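Local coordinates for minor structural protein 4 (PDB 5E7T), which is a structural component of the lactococcal phage Tuc2009 that probably serves as an upper baseplate protein, built around an immunoglobulin-like domain, at residues 2-13 and 56-67. Sequence-based numbering, arbitrary orientation.
Sequences SGFNVVIEHDSE and RNKINVELPSVY
Phe4, Val6 and Ile8 pair with Leu63, Val61 and Ile59 as the hydrogen-bonded sites of an antiparallel ladder between strands 4-10 and 58-63. Each pair is joined by two N-H···O=C bonds. The bond from Val61 N to Val6 O measures 2.8 Å. Phe4 N to Leu63 O is longer at 3.1 Å, and His10 N to Asn57 O adds a last rung.

Lys58 is worth following outward. Its CB leaves the sheet on the same face as Glu9, its CG lies alongside Glu9 CG, and the chain then bends at chi3 (79°), which sets Lys58 CE 3.6 Å from Glu9 OE2 and 3.7 Å from Val7 CG1. NZ ends 4.2 Å from Glu9 OE2, too far for a salt bridge; the hydroxyl of Tyr102 bonds to both, and Asp273 of a neighbouring chain, Minor structural protein 5, forms a salt bridge with NZ.

On the other face Phe4 turns its ring beside Leu63 CD1, and the Ile8 side chain crosses that of Val61 at a slant, its CD1 against CG2. Farther along, Asn57 CA sits over a face of the His10 imidazole, a CH-pi contact 3.9 Å from the centroid, while Ile59 CG1 touches ND1. Past the strand ends, Arg56 and Glu13 form a side-on, two-pronged salt bridge: Arg56 NE meets the syn lone pair of Glu13 OE1 at 2.8 Å, and NH2 hydrogen-bonds OE2, with the carboxylate and guanidinium planes turned 32° apart.

Strand 98-103 flanks 4-10, and strand 45-55 flanks 58-63, making this pair interior to the antiparallel sheet, consistent with the immunoglobulin-like domain of upper baseplate proteins; the face of Phe4, Val6 and Ile8 packs on Met89 and Phe91 of strand 87-94.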
loop_
_atom_site.group_PDB
_atom_site.type_symbol
_atom_site.label_atom_id
_atom_site.label_comp_id
_atom_site.label_asym_id
_atom_site.label_seq_id
_atom_site.Cartn_x
_atom_site.Cartn_y
_atom_site.Cartn_z
ATOM N N SER A 2 34.090 -30.292 -15.971
ATOM C CA SER A 2 34.078 -28.878 -15.540
ATOM C C SER A 2 33.763 -28.777 -14.031
ATOM O O SER A 2 34.306 -27.915 -13.323
ATOM C CB SER A 2 33.037 -28.094 -16.341
ATOM O OG SER A 2 31.766 -28.732 -16.326
ATOM N N GLY A 3 32.904 -29.687 -13.576
ATOM C CA GLY A 3 32.491 -29.802 -12.194
ATOM C C GLY A 3 31.396 -30.826 -12.031
ATOM O O GLY A 3 31.285 -31.796 -12.793
ATOM N N PHE A 4 30.601 -30.592 -11.007
ATOM C CA PHE A 4 29.461 -31.369 -10.579
ATOM C C PHE A 4 28.311 -30.484 -10.971
ATOM O O PHE A 4 28.302 -29.304 -10.625
ATOM C CB PHE A 4 29.554 -31.584 -9.049
ATOM C CG PHE A 4 28.323 -32.040 -8.314
ATOM C CD1 PHE A 4 27.682 -33.221 -8.664
ATOM C CD2 PHE A 4 27.851 -31.336 -7.219
ATOM C CE1 PHE A 4 26.543 -33.649 -7.974
ATOM C CE2 PHE A 4 26.723 -31.774 -6.518
ATOM C CZ PHE A 4 26.076 -32.925 -6.902
ATOM N N ASN A 5 27.403 -31.002 -11.789
ATOM C CA ASN A 5 26.314 -30.213 -12.324
ATOM C C ASN A 5 24.972 -30.746 -11.918
ATOM O O ASN A 5 24.677 -31.929 -12.146
ATOM C CB ASN A 5 26.427 -30.176 -13.841
ATOM C CG ASN A 5 27.591 -29.356 -14.327
ATOM O OD1 ASN A 5 27.497 -28.139 -14.457
ATOM N ND2 ASN A 5 28.720 -29.992 -14.604
ATOM N N VAL A 6 24.142 -29.864 -11.328
ATOM C CA VAL A 6 22.769 -30.211 -10.956
ATOM C C VAL A 6 21.825 -29.420 -11.852
ATOM O O VAL A 6 21.911 -28.194 -11.897
ATOM C CB VAL A 6 22.440 -30.052 -9.443
ATOM C CG1 VAL A 6 20.960 -30.308 -9.175
ATOM C CG2 VAL A 6 23.292 -30.980 -8.594
ATOM N N VAL A 7 20.942 -30.126 -12.563
ATOM C CA VAL A 7 19.956 -29.544 -13.467
ATOM C C VAL A 7 18.637 -29.275 -12.744
ATOM O O VAL A 7 18.083 -30.178 -12.114
ATOM C CB VAL A 7 19.726 -30.449 -14.697
ATOM C CG1 VAL A 7 18.606 -29.903 -15.566
ATOM C CG2 VAL A 7 21.001 -30.595 -15.514
ATOM N N ILE A 8 18.111 -28.051 -12.877
ATOM C CA ILE A 8 16.828 -27.654 -12.308
ATOM C C ILE A 8 15.951 -27.158 -13.435
ATOM O O ILE A 8 16.241 -26.123 -14.045
ATOM C CB ILE A 8 16.941 -26.627 -11.159
ATOM C CG1 ILE A 8 17.704 -27.214 -9.978
ATOM C CG2 ILE A 8 15.551 -26.172 -10.721
ATOM C CD1 ILE A 8 18.239 -26.204 -9.075
ATOM N N GLU A 9 14.889 -27.927 -13.714
ATOM C CA GLU A 9 13.868 -27.665 -14.714
ATOM C C GLU A 9 12.751 -26.895 -14.052
ATOM O O GLU A 9 12.273 -27.311 -12.998
ATOM C CB GLU A 9 13.337 -28.988 -15.263
ATOM C CG GLU A 9 14.245 -29.637 -16.290
ATOM C CD GLU A 9 13.746 -30.956 -16.842
ATOM O OE1 GLU A 9 12.522 -31.232 -16.767
ATOM O OE2 GLU A 9 14.596 -31.715 -17.364
ATOM N N HIS A 10 12.326 -25.783 -14.653
ATOM C CA HIS A 10 11.282 -24.925 -14.083
ATOM C C HIS A 10 10.210 -24.461 -15.092
ATOM O O HIS A 10 10.272 -24.800 -16.278
ATOM C CB HIS A 10 11.935 -23.720 -13.402
ATOM C CG HIS A 10 12.705 -22.874 -14.367
ATOM N ND1 HIS A 10 13.985 -23.211 -14.761
ATOM C CD2 HIS A 10 12.321 -21.771 -15.034
ATOM C CE1 HIS A 10 14.334 -22.302 -15.647
ATOM N NE2 HIS A 10 13.358 -21.426 -15.852
ATOM N N ASP A 11 9.248 -23.656 -14.614
ATOM C CA ASP A 11 8.141 -23.142 -15.418
ATOM C C ASP A 11 8.287 -21.692 -15.900
ATOM O O ASP A 11 7.353 -21.196 -16.525
ATOM C CB ASP A 11 6.819 -23.311 -14.658
ATOM C CG ASP A 11 6.704 -22.569 -13.342
ATOM O OD1 ASP A 11 7.731 -22.031 -12.868
ATOM O OD2 ASP A 11 5.594 -22.566 -12.758
ATOM N N SER A 12 9.422 -21.009 -15.620
ATOM C CA SER A 12 9.652 -19.626 -16.049
ATOM C C SER A 12 10.223 -19.558 -17.447
ATOM O O SER A 12 11.025 -20.407 -17.880
ATOM C CB SER A 12 10.564 -18.880 -15.074
ATOM O OG SER A 12 10.903 -17.571 -15.510
ATOM N N GLU A 13 9.855 -18.496 -18.152
ATOM C CA GLU A 13 10.402 -18.322 -19.489
ATOM C C GLU A 13 11.671 -17.517 -19.389
ATOM O O GLU A 13 12.201 -17.073 -20.396
ATOM C CB GLU A 13 9.384 -17.650 -20.404
ATOM C CG GLU A 13 8.287 -18.587 -20.862
ATOM C CD GLU A 13 8.714 -19.788 -21.679
ATOM O OE1 GLU A 13 9.681 -19.683 -22.474
ATOM O OE2 GLU A 13 8.035 -20.832 -21.551
ATOM N N ARG A 56 15.988 -22.362 -22.047
ATOM C CA ARG A 56 14.565 -22.293 -21.747
ATOM C C ARG A 56 14.126 -23.402 -20.810
ATOM O O ARG A 56 14.309 -24.567 -21.123
ATOM C CB ARG A 56 13.729 -22.262 -23.039
ATOM C CG ARG A 56 12.236 -22.317 -22.807
ATOM C CD ARG A 56 11.447 -22.284 -24.077
ATOM N NE ARG A 56 10.028 -22.128 -23.768
ATOM C CZ ARG A 56 9.078 -22.978 -24.135
ATOM N NH1 ARG A 56 9.380 -24.053 -24.851
ATOM N NH2 ARG A 56 7.814 -22.752 -23.802
ATOM N N ASN A 57 13.605 -23.040 -19.647
ATOM C CA ASN A 57 13.090 -23.986 -18.667
ATOM C C ASN A 57 14.129 -24.849 -17.950
ATOM O O ASN A 57 13.717 -25.631 -17.102
ATOM C CB ASN A 57 12.019 -24.898 -19.295
ATOM C CG ASN A 57 10.830 -24.212 -19.912
ATOM O OD1 ASN A 57 10.306 -23.224 -19.394
ATOM N ND2 ASN A 57 10.312 -24.799 -20.985
ATOM N N LYS A 58 15.442 -24.733 -18.253
ATOM C CA LYS A 58 16.483 -25.545 -17.595
ATOM C C LYS A 58 17.680 -24.723 -17.110
ATOM O O LYS A 58 18.460 -24.195 -17.928
ATOM C CB LYS A 58 17.002 -26.674 -18.516
ATOM C CG LYS A 58 15.975 -27.652 -19.015
ATOM C CD LYS A 58 16.585 -28.755 -19.858
ATOM C CE LYS A 58 17.237 -29.827 -19.031
ATOM N NZ LYS A 58 17.841 -30.889 -19.875
ATOM N N ILE A 59 17.857 -24.682 -15.765
ATOM C CA ILE A 59 18.973 -24.033 -15.030
ATOM C C ILE A 59 20.018 -25.120 -14.816
ATOM O O ILE A 59 19.662 -26.233 -14.440
ATOM C CB ILE A 59 18.528 -23.465 -13.632
ATOM C CG1 ILE A 59 17.268 -22.569 -13.724
ATOM C CG2 ILE A 59 19.689 -22.748 -12.907
ATOM C CD1 ILE A 59 16.718 -22.073 -12.392
ATOM N N ASN A 60 21.291 -24.812 -15.038
ATOM C CA ASN A 60 22.354 -25.772 -14.786
ATOM C C ASN A 60 23.190 -25.151 -13.696
ATOM O O ASN A 60 23.806 -24.087 -13.902
ATOM C CB ASN A 60 23.166 -26.066 -16.034
ATOM C CG ASN A 60 24.439 -26.804 -15.746
ATOM O OD1 ASN A 60 25.453 -26.220 -15.364
ATOM N ND2 ASN A 60 24.421 -28.100 -15.916
ATOM N N VAL A 61 23.180 -25.800 -12.516
ATOM C CA VAL A 61 23.894 -25.341 -11.337
ATOM C C VAL A 61 25.239 -26.054 -11.270
ATOM O O VAL A 61 25.292 -27.233 -10.930
ATOM C CB VAL A 61 23.039 -25.548 -10.066
ATOM C CG1 VAL A 61 23.702 -24.910 -8.855
ATOM C CG2 VAL A 61 21.624 -25.013 -10.250
ATOM N N GLU A 62 26.314 -25.359 -11.661
ATOM C CA GLU A 62 27.668 -25.913 -11.623
ATOM C C GLU A 62 28.323 -25.582 -10.312
ATOM O O GLU A 62 28.556 -24.403 -9.981
ATOM C CB GLU A 62 28.537 -25.416 -12.779
ATOM C CG GLU A 62 29.919 -26.040 -12.779
ATOM C CD GLU A 62 30.765 -25.738 -13.994
ATOM O OE1 GLU A 62 30.452 -26.262 -15.088
ATOM O OE2 GLU A 62 31.768 -25.006 -13.845
ATOM N N LEU A 63 28.646 -26.644 -9.577
ATOM C CA LEU A 63 29.307 -26.587 -8.280
ATOM C C LEU A 63 30.715 -27.167 -8.390
ATOM O O LEU A 63 30.945 -28.036 -9.240
ATOM C CB LEU A 63 28.502 -27.414 -7.267
ATOM C CG LEU A 63 27.136 -26.882 -6.924
ATOM C CD1 LEU A 63 26.242 -27.999 -6.478
ATOM C CD2 LEU A 63 27.213 -25.695 -5.925
ATOM N N PRO A 64 31.666 -26.758 -7.519
ATOM C CA PRO A 64 33.003 -27.370 -7.572
ATOM C C PRO A 64 32.926 -28.892 -7.398
ATOM O O PRO A 64 32.112 -29.388 -6.599
ATOM C CB PRO A 64 33.748 -26.686 -6.419
ATOM C CG PRO A 64 33.029 -25.381 -6.223
ATOM C CD PRO A 64 31.590 -25.743 -6.444
ATOM N N SER A 65 33.741 -29.623 -8.205
ATOM C CA SER A 65 33.842 -31.085 -8.262
ATOM C C SER A 65 33.976 -31.756 -6.889
ATOM O O SER A 65 33.523 -32.885 -6.707
ATOM C CB SER A 65 34.997 -31.494 -9.171
ATOM O OG SER A 65 34.614 -31.528 -10.537
ATOM N N VAL A 66 34.583 -31.051 -5.927
ATOM C CA VAL A 66 34.787 -31.507 -4.555
ATOM C C VAL A 66 33.429 -31.753 -3.822
ATOM O O VAL A 66 33.361 -32.646 -2.975
ATOM C CB VAL A 66 35.761 -30.554 -3.797
ATOM C CG1 VAL A 66 35.372 -29.079 -3.940
ATOM C CG2 VAL A 66 35.944 -30.948 -2.336
ATOM N N TYR A 67 32.353 -31.026 -4.190
ATOM C CA TYR A 67 31.034 -31.211 -3.574
ATOM C C TYR A 67 30.239 -32.379 -4.131
ATOM O O TYR A 67 29.253 -32.777 -3.523
ATOM C CB TYR A 67 30.199 -29.928 -3.630
ATOM C CG TYR A 67 30.867 -28.775 -2.925
ATOM C CD1 TYR A 67 31.007 -28.765 -1.540
ATOM C CD2 TYR A 67 31.384 -27.703 -3.641
ATOM C CE1 TYR A 67 31.674 -27.731 -0.887
ATOM C CE2 TYR A 67 32.032 -26.649 -2.998
ATOM C CZ TYR A 67 32.184 -26.670 -1.621
ATOM O OH TYR A 67 32.830 -25.628 -0.993
#